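Local coordinates for Non-structural protein 3 (PDB 6LN0), which joins a macro domain, probably ADP-ribose-binding, to a papain-like protease region thought to cleave the viral polyprotein, at residues L39-G44 with A48-A53; I119-A124 with H133-F138; Y231-K236 with I299-N304. All coordinates share one frame; numbering follows the deposited sequence.

Overall arrangement
The three contacts follow one another along the chain, with no nesting or crossing. Contact 1 folds the loop after strand 29-34 back on the helix it leads into, spanning the first turn of helix 44-53. Contact 2 comes next, bridging the loop between strand 117-120 and helix 131-141; its centre lies about 18 Å from that of contact 1, and both belong to the macro domain, with its mixed six-stranded sheet. Contact 3 is a separate matter: it closes a long excursion between helices 228-237 and 293-302 in the papain-like protease region, its centre about 67 Å from that of contact 1 and about 50 Å from that of contact 2.

Contact 1. Residues L39-G44 with A48-A53; sequences LTNGGG and AIAKLA
Asn41 meets Ala50 side chain to side chain, its CB lying 3.6 Å from the CB of Ala50. The methyl also sits over one face of the carboxamide, with Asn41 CG 3.7 Å and Asn41 ND2 3.8 Å from Ala50 CB. A chi1 of -72° brings CG beside the backbone N and anti to the carbonyl carbon, and chi2 of -65° turns the flat of the amide to the methyl. ND2 donates to Gln58 and OD1 accepts from Asn33. Asparagine suits the place twice over, since it also tolerates the left-handed backbone found here. Alanine fits opposite because a single methyl lets helix and loop come close, and Tyr57 of helix 55-64 touches both side chains.

Further along, the loop becomes helix: Ala48 N gives a weak hydrogen bond of 3.3 Å to Gly44 O, and Ala48 CB passes 3.8 Å from the same oxygen. Gly44 has a positive phi (61°), a conformation that glycine adopts easily. The run of glycines at 42-44 is consistent with the glycine-rich loop that borders the ADP-ribose pocket in related macro domains. A methyl can offer the amide only van der Waals contact, so the polar atoms of Asn41 are satisfied elsewhere, by Gln58 and Asn33, while polar attraction between the two segments comes from one weak backbone bond.

Contact 2. Residues I119-A124 with H133-F138; sequences IPILGA and HSLDAF
Ile121 turns both of its branches toward the helix, and each meets a different residue. Its CG2 comes 3.8 Å from Ser134 CB, while CG1 lies 4.0 Å from Leu135 CD2. The fork follows from chi1 of -63°, which sets CG1 beside the backbone N and CG2 anti to it. The isoleucine and leucine chains cross obliquely, and although the first bond of the Leu135 side chain does not aim at the loop, its CD2 methyl swings nearer. Beta-branched isoleucine is apt here because it can touch two successive helix residues at once. Beyond this meeting, Leu135 continues onto Trp162 and Leu165 of helix 158-165.

Strand 117-120, helix 131-141 and strand 146-152 form a beta-alpha-beta unit of the macro-domain sheet, and the contact sets the loop just after the first strand against the helix. Residues 121-124 enter a loop that, as in related macro domains, probably runs by the ADP-ribose phosphates.

The polar element is Ser134, whose OG donates a 2.6 Å hydrogen bond to Leu122 O. The hydroxyl stands above the carbonyl plane, 48° out of it, with a C=O...OG angle of 127°. Serine is small enough for its CB to lie against Ile121 while OG supplies a donor to the buried Leu122 carbonyl. The backbone N of Leu122 is bonded separately, to Tyr107 OH. Next in the chain, Gly123 has a positive phi, a conformation easy for glycine.

Contact 3. Residues Y231-K236 with I299-N304; sequences YCVYLK and IYASTN
Ala301 buries more surface here than any other residue of the two segments, its methyl set between Val233 and Tyr234 on the facing helix. Ala301 CB lies 3.8 Å from Tyr234 CB, and Tyr234 N is equally near at 3.8 Å, so the methyl rests against the helix backbone as well as its side chains. The CA atoms of Ala301 and Tyr234 are 5.2 Å apart, a closeness that the small alanine side chain permits.

Val233 supplies the second apolar touch. With chi1 at 171°, its CG1 is anti to the backbone N and reaches to 4.2 Å from Ala301 CB. The same methyl of Val233 is also 4.2 Å from Ala301 CA, so it lies along the backbone of the facing helix as well as its side chain. Beta-branching gives valine a compact apolar surface that suits a close helix-helix meeting.

These helices, 228-237 and 293-302, belong to the helical part of the papain-like protease region, consistent with the thumb of coronavirus proteases of this family. Tyr300 packs edge-to-face with Phe261 and so joins helix 293-302 to helix 260-270. Thr303 is the first residue to leave helical backbone angles, and just after it Asn304 ties back to helix 228-237 through OD1, which accepts from Gln230.

Tyr234 touches Ala301 with its CB, not its ring. The ring leads away from the 299-304 segment, with CG anti to the backbone N (chi1 163°), and Tyr231 O lies in plane at its edge. The side chain also touches Arg294, Ala297 and Trp298 of helix 293-302, so tyrosine is long enough to meet earlier turns of the facing helix while its stem packs on Ala301.

Contact 1. Residues L39-G44 with A48-A53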
loop_
_atom_site.group_PDB
_atom_site.type_symbol
_atom_site.label_atom_id
_atom_site.label_comp_id
_atom_site.label_asym_id
_atom_site.label_seq_id
_atom_site.Cartn_x
_atom_site.Cartn_y
_atom_site.Cartn_z
ATOM N N LEU A 39 27.296 15.049 43.463
ATOM C CA LEU A 39 26.070 15.843 43.624
ATOM C C LEU A 39 26.373 17.319 43.865
ATOM O O LEU A 39 25.601 18.041 44.496
ATOM C CB LEU A 39 25.190 15.282 44.742
ATOM C CG LEU A 39 24.941 13.772 44.630
ATOM C CD1 LEU A 39 24.604 13.166 45.990
ATOM C CD2 LEU A 39 23.866 13.470 43.588
ATOM N N THR A 40 27.503 17.779 43.350
ATOM C CA THR A 40 27.851 19.181 43.477
ATOM C C THR A 40 26.787 20.096 42.889
ATOM O O THR A 40 26.754 21.278 43.230
ATOM C CB THR A 40 29.202 19.437 42.799
ATOM O OG1 THR A 40 29.023 19.474 41.379
ATOM C CG2 THR A 40 30.180 18.325 43.128
ATOM N N ASN A 41 25.910 19.579 42.035
ATOM C CA ASN A 41 24.952 20.400 41.296
ATOM C C ASN A 41 25.628 21.635 40.707
ATOM O O ASN A 41 25.170 22.769 40.874
ATOM C CB ASN A 41 23.764 20.788 42.174
ATOM C CG ASN A 41 22.847 19.622 42.450
ATOM O OD1 ASN A 41 22.222 19.075 41.534
ATOM N ND2 ASN A 41 22.763 19.228 43.709
ATOM N N GLY A 42 26.744 21.394 40.011
ATOM C CA GLY A 42 27.544 22.431 39.379
ATOM C C GLY A 42 26.785 23.356 38.447
ATOM O O GLY A 42 26.773 24.575 38.644
ATOM N N GLY A 43 26.152 22.806 37.429
ATOM C CA GLY A 43 25.372 23.600 36.496
ATOM C C GLY A 43 24.298 22.799 35.796
ATOM O O GLY A 43 23.820 21.779 36.304
ATOM N N GLY A 44 23.911 23.279 34.621
ATOM C CA GLY A 44 22.922 22.616 33.807
ATOM C C GLY A 44 21.595 22.524 34.528
ATOM O O GLY A 44 21.252 23.359 35.378
ATOM N N ALA A 48 19.846 23.935 38.342
ATOM C CA ALA A 48 18.527 24.558 38.313
ATOM C C ALA A 48 17.559 23.840 39.241
ATOM O O ALA A 48 16.592 24.442 39.726
ATOM C CB ALA A 48 17.983 24.581 36.888
ATOM N N ILE A 49 17.801 22.553 39.485
ATOM C CA ILE A 49 16.984 21.796 40.423
ATOM C C ILE A 49 17.398 22.128 41.846
ATOM O O ILE A 49 16.553 22.335 42.723
ATOM C CB ILE A 49 17.102 20.282 40.130
ATOM C CG1 ILE A 49 16.484 19.943 38.773
ATOM C CG2 ILE A 49 16.423 19.461 41.226
ATOM C CD1 ILE A 49 16.908 18.562 38.207
ATOM N N ALA A 50 18.708 22.186 42.078
ATOM C CA ALA A 50 19.242 22.513 43.390
ATOM C C ALA A 50 18.728 23.859 43.887
ATOM O O ALA A 50 18.333 23.985 45.053
ATOM C CB ALA A 50 20.770 22.496 43.342
ATOM N N LYS A 51 18.709 24.880 43.030
ATOM C CA LYS A 51 18.179 26.167 43.467
ATOM C C LYS A 51 16.669 26.242 43.320
ATOM O O LYS A 51 16.111 27.315 43.051
ATOM C CB LYS A 51 18.891 27.327 42.754
ATOM C CG LYS A 51 18.683 27.443 41.268
ATOM C CD LYS A 51 18.831 28.892 40.809
ATOM C CE LYS A 51 17.678 29.736 41.324
ATOM N NZ LYS A 51 16.360 29.032 41.218
ATOM N N LEU A 52 16.009 25.111 43.479
ATOM C CA LEU A 52 14.563 25.023 43.426
ATOM C C LEU A 52 14.105 24.207 44.625
ATOM O O LEU A 52 13.013 24.412 45.167
ATOM C CB LEU A 52 14.109 24.373 42.121
ATOM C CG LEU A 52 13.247 25.181 41.151
ATOM C CD1 LEU A 52 12.633 24.268 40.100
ATOM C CD2 LEU A 52 12.159 25.932 41.883
ATOM N N ALA A 53 14.954 23.270 45.021
ATOM C CA ALA A 53 14.706 22.413 46.159
ATOM C C ALA A 53 15.172 23.044 47.459
ATOM O O ALA A 53 14.662 22.684 48.527
ATOM C CB ALA A 53 15.409 21.070 45.951
#

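Contact 2. Residues I119-A124 with H133-F138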
loop_
_atom_site.group_PDB
_atom_site.type_symbol
_atom_site.label_atom_id
_atom_site.label_comp_id
_atom_site.label_asym_id
_atom_site.label_seq_id
_atom_site.Cartn_x
_atom_site.Cartn_y
_atom_site.Cartn_z
ATOM N N ILE A 119 11.975 14.767 32.735
ATOM C CA ILE A 119 13.360 14.405 32.466
ATOM C C ILE A 119 14.017 15.452 31.573
ATOM O O ILE A 119 13.629 15.617 30.406
ATOM C CB ILE A 119 13.456 13.002 31.839
ATOM C CG1 ILE A 119 12.543 12.019 32.571
ATOM C CG2 ILE A 119 14.873 12.486 31.883
ATOM C CD1 ILE A 119 12.894 10.565 32.331
ATOM N N PRO A 120 14.979 16.212 32.092
ATOM C CA PRO A 120 15.935 16.886 31.207
ATOM C C PRO A 120 16.653 15.851 30.355
ATOM O O PRO A 120 17.167 14.855 30.870
ATOM C CB PRO A 120 16.898 17.575 32.186
ATOM C CG PRO A 120 16.625 16.918 33.545
ATOM C CD PRO A 120 15.176 16.582 33.502
ATOM N N ILE A 121 16.684 16.091 29.041
ATOM C CA ILE A 121 17.366 15.162 28.147
ATOM C C ILE A 121 18.798 14.988 28.617
ATOM O O ILE A 121 19.492 15.968 28.924
ATOM C CB ILE A 121 17.297 15.666 26.700
ATOM C CG1 ILE A 121 15.846 15.707 26.243
ATOM C CG2 ILE A 121 18.122 14.783 25.784
ATOM C CD1 ILE A 121 15.627 16.643 25.116
ATOM N N LEU A 122 19.229 13.734 28.733
ATOM C CA LEU A 122 20.537 13.430 29.289
ATOM C C LEU A 122 21.621 13.737 28.268
ATOM O O LEU A 122 21.401 13.659 27.059
ATOM C CB LEU A 122 20.621 11.961 29.720
ATOM C CG LEU A 122 19.518 11.357 30.602
ATOM C CD1 LEU A 122 19.953 9.985 31.115
ATOM C CD2 LEU A 122 19.133 12.282 31.777
ATOM N N GLY A 123 22.799 14.097 28.764
ATOM C CA GLY A 123 23.908 14.378 27.876
ATOM C C GLY A 123 23.911 15.761 27.270
ATOM O O GLY A 123 24.365 15.930 26.132
ATOM N N ALA A 124 23.408 16.761 27.986
ATOM C CA ALA A 124 23.639 18.139 27.589
ATOM C C ALA A 124 25.006 18.605 28.101
ATOM O O ALA A 124 25.664 17.939 28.908
ATOM C CB ALA A 124 22.517 19.046 28.097
ATOM N N HIS A 133 20.940 10.423 20.011
ATOM C CA HIS A 133 21.142 9.164 20.726
ATOM C C HIS A 133 20.385 9.146 22.041
ATOM O O HIS A 133 19.766 8.127 22.397
ATOM C CB HIS A 133 22.641 8.913 20.962
ATOM C CG HIS A 133 23.467 9.003 19.718
ATOM N ND1 HIS A 133 24.834 8.813 19.719
ATOM C CD2 HIS A 133 23.118 9.258 18.433
ATOM C CE1 HIS A 133 25.293 8.959 18.490
ATOM N NE2 HIS A 133 24.275 9.236 17.693
ATOM N N SER A 134 20.439 10.260 22.784
ATOM C CA SER A 134 19.682 10.350 24.027
ATOM C C SER A 134 18.192 10.174 23.788
ATOM O O SER A 134 17.534 9.382 24.476
ATOM C CB SER A 134 19.948 11.675 24.739
ATOM O OG SER A 134 20.997 11.519 25.681
ATOM N N LEU A 135 17.627 10.930 22.844
ATOM C CA LEU A 135 16.209 10.756 22.567
ATOM C C LEU A 135 15.915 9.347 22.069
ATOM O O LEU A 135 14.816 8.821 22.298
ATOM C CB LEU A 135 15.735 11.801 21.564
ATOM C CG LEU A 135 15.394 13.157 22.189
ATOM C CD1 LEU A 135 14.533 13.960 21.262
ATOM C CD2 LEU A 135 14.693 13.022 23.533
ATOM N N ASP A 136 16.894 8.707 21.423
ATOM C CA ASP A 136 16.702 7.352 20.918
ATOM C C ASP A 136 16.860 6.321 22.030
ATOM O O ASP A 136 16.062 5.376 22.132
ATOM C CB ASP A 136 17.678 7.066 19.767
ATOM C CG ASP A 136 17.480 5.681 19.151
ATOM O OD1 ASP A 136 16.333 5.357 18.735
ATOM O OD2 ASP A 136 18.483 4.922 19.098
ATOM N N ALA A 137 17.900 6.478 22.865
ATOM C CA ALA A 137 18.026 5.629 24.046
ATOM C C ALA A 137 16.741 5.651 24.858
ATOM O O ALA A 137 16.302 4.618 25.373
ATOM C CB ALA A 137 19.208 6.078 24.903
ATOM N N PHE A 138 16.095 6.814 24.930
ATOM C CA PHE A 138 14.928 6.955 25.789
ATOM C C PHE A 138 13.740 6.171 25.249
ATOM O O PHE A 138 13.043 5.491 26.017
ATOM C CB PHE A 138 14.571 8.429 25.953
ATOM C CG PHE A 138 13.163 8.665 26.394
ATOM C CD1 PHE A 138 12.792 8.449 27.710
ATOM C CD2 PHE A 138 12.213 9.121 25.500
ATOM C CE1 PHE A 138 11.491 8.676 28.129
ATOM C CE2 PHE A 138 10.913 9.351 25.897
ATOM C CZ PHE A 138 10.545 9.127 27.219
#

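Contact 3. Residues Y231-K236 with I299-N304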
loop_
_atom_site.group_PDB
_atom_site.type_symbol
_atom_site.label_atom_id
_atom_site.label_comp_id
_atom_site.label_asym_id
_atom_site.label_seq_id
_atom_site.Cartn_x
_atom_site.Cartn_y
_atom_site.Cartn_z
ATOM N N TYR A 231 -5.289 -3.970 -9.976
ATOM C CA TYR A 231 -5.020 -2.581 -10.314
ATOM C C TYR A 231 -3.524 -2.301 -10.282
ATOM O O TYR A 231 -2.999 -1.579 -11.132
ATOM C CB TYR A 231 -5.775 -1.651 -9.361
ATOM C CG TYR A 231 -5.729 -0.217 -9.798
ATOM C CD1 TYR A 231 -6.343 0.185 -10.965
ATOM C CD2 TYR A 231 -5.032 0.721 -9.068
ATOM C CE1 TYR A 231 -6.276 1.490 -11.380
ATOM C CE2 TYR A 231 -4.962 2.029 -9.476
ATOM C CZ TYR A 231 -5.587 2.415 -10.610
ATOM O OH TYR A 231 -5.505 3.730 -11.001
ATOM N N CYS A 232 -2.820 -2.883 -9.311
ATOM C CA CYS A 232 -1.372 -2.750 -9.251
ATOM C C CYS A 232 -0.735 -3.314 -10.498
ATOM O O CYS A 232 0.105 -2.652 -11.135
ATOM C CB CYS A 232 -0.835 -3.481 -8.024
ATOM S SG CYS A 232 -1.011 -2.596 -6.503
ATOM N N VAL A 233 -1.127 -4.546 -10.861
ATOM C CA VAL A 233 -0.632 -5.138 -12.089
ATOM C C VAL A 233 -0.889 -4.197 -13.256
ATOM O O VAL A 233 -0.019 -3.975 -14.115
ATOM C CB VAL A 233 -1.292 -6.507 -12.319
ATOM C CG1 VAL A 233 -0.940 -7.043 -13.716
ATOM C CG2 VAL A 233 -0.924 -7.508 -11.201
ATOM N N TYR A 234 -2.066 -3.581 -13.267
ATOM C CA TYR A 234 -2.414 -2.675 -14.352
ATOM C C TYR A 234 -1.459 -1.493 -14.405
ATOM O O TYR A 234 -0.927 -1.156 -15.469
ATOM C CB TYR A 234 -3.852 -2.193 -14.183
ATOM C CG TYR A 234 -4.173 -0.965 -14.989
ATOM C CD1 TYR A 234 -4.347 -1.067 -16.363
ATOM C CD2 TYR A 234 -4.324 0.301 -14.382
ATOM C CE1 TYR A 234 -4.659 0.041 -17.140
ATOM C CE2 TYR A 234 -4.641 1.444 -15.171
ATOM C CZ TYR A 234 -4.798 1.279 -16.566
ATOM O OH TYR A 234 -5.101 2.317 -17.421
ATOM N N LEU A 235 -1.221 -0.855 -13.264
ATOM C CA LEU A 235 -0.361 0.322 -13.232
ATOM C C LEU A 235 1.050 -0.008 -13.702
ATOM O O LEU A 235 1.666 0.770 -14.440
ATOM C CB LEU A 235 -0.322 0.919 -11.817
ATOM C CG LEU A 235 -1.632 1.557 -11.357
ATOM C CD1 LEU A 235 -1.618 1.835 -9.850
ATOM C CD2 LEU A 235 -1.868 2.825 -12.147
ATOM N N LYS A 236 1.590 -1.142 -13.268
ATOM C CA LYS A 236 2.948 -1.485 -13.665
ATOM C C LYS A 236 3.023 -1.886 -15.143
ATOM O O LYS A 236 3.978 -1.516 -15.836
ATOM C CB LYS A 236 3.482 -2.583 -12.750
ATOM C CG LYS A 236 3.723 -2.101 -11.331
ATOM C CD LYS A 236 4.079 -3.252 -10.416
ATOM C CE LYS A 236 5.384 -2.959 -9.667
ATOM N NZ LYS A 236 5.258 -3.207 -8.198
ATOM N N ILE A 299 -6.031 -5.311 -20.266
ATOM C CA ILE A 299 -6.367 -6.684 -20.644
ATOM C C ILE A 299 -5.624 -7.664 -19.759
ATOM O O ILE A 299 -6.199 -8.642 -19.267
ATOM C CB ILE A 299 -6.067 -6.957 -22.128
ATOM C CG1 ILE A 299 -6.736 -5.927 -23.014
ATOM C CG2 ILE A 299 -6.493 -8.362 -22.490
ATOM C CD1 ILE A 299 -7.985 -6.333 -23.531
ATOM N N TYR A 300 -4.330 -7.428 -19.558
ATOM C CA TYR A 300 -3.534 -8.346 -18.753
ATOM C C TYR A 300 -4.022 -8.401 -17.314
ATOM O O TYR A 300 -4.084 -9.486 -16.720
ATOM C CB TYR A 300 -2.072 -7.934 -18.773
ATOM C CG TYR A 300 -1.250 -8.549 -19.887
ATOM C CD1 TYR A 300 -0.581 -9.743 -19.690
ATOM C CD2 TYR A 300 -1.114 -7.906 -21.119
ATOM C CE1 TYR A 300 0.193 -10.290 -20.675
ATOM C CE2 TYR A 300 -0.345 -8.442 -22.105
ATOM C CZ TYR A 300 0.308 -9.645 -21.885
ATOM O OH TYR A 300 1.084 -10.206 -22.870
ATOM N N ALA A 301 -4.359 -7.243 -16.726
ATOM C CA ALA A 301 -4.798 -7.229 -15.326
ATOM C C ALA A 301 -6.192 -7.835 -15.167
ATOM O O ALA A 301 -6.482 -8.481 -14.155
ATOM C CB ALA A 301 -4.784 -5.802 -14.771
ATOM N N SER A 302 -7.075 -7.620 -16.144
ATOM C CA SER A 302 -8.414 -8.200 -16.054
ATOM C C SER A 302 -8.392 -9.724 -16.177
ATOM O O SER A 302 -9.256 -10.393 -15.599
ATOM C CB SER A 302 -9.327 -7.605 -17.128
ATOM O OG SER A 302 -9.434 -6.199 -16.986
ATOM N N THR A 303 -7.438 -10.294 -16.926
ATOM C CA THR A 303 -7.376 -11.742 -17.106
ATOM C C THR A 303 -6.280 -12.384 -16.263
ATOM O O THR A 303 -6.015 -13.577 -16.413
ATOM C CB THR A 303 -7.206 -12.111 -18.599
ATOM O OG1 THR A 303 -5.994 -11.573 -19.127
ATOM C CG2 THR A 303 -8.326 -11.551 -19.421
ATOM N N ASN A 304 -5.655 -11.624 -15.358
ATOM C CA ASN A 304 -4.725 -12.174 -14.374
ATOM C C ASN A 304 -3.533 -12.845 -15.056
ATOM O O ASN A 304 -3.164 -13.977 -14.756
ATOM C CB ASN A 304 -5.434 -13.137 -13.423
ATOM C CG ASN A 304 -6.518 -12.460 -12.632
ATOM O OD1 ASN A 304 -6.243 -11.559 -11.856
ATOM N ND2 ASN A 304 -7.755 -12.877 -12.828
#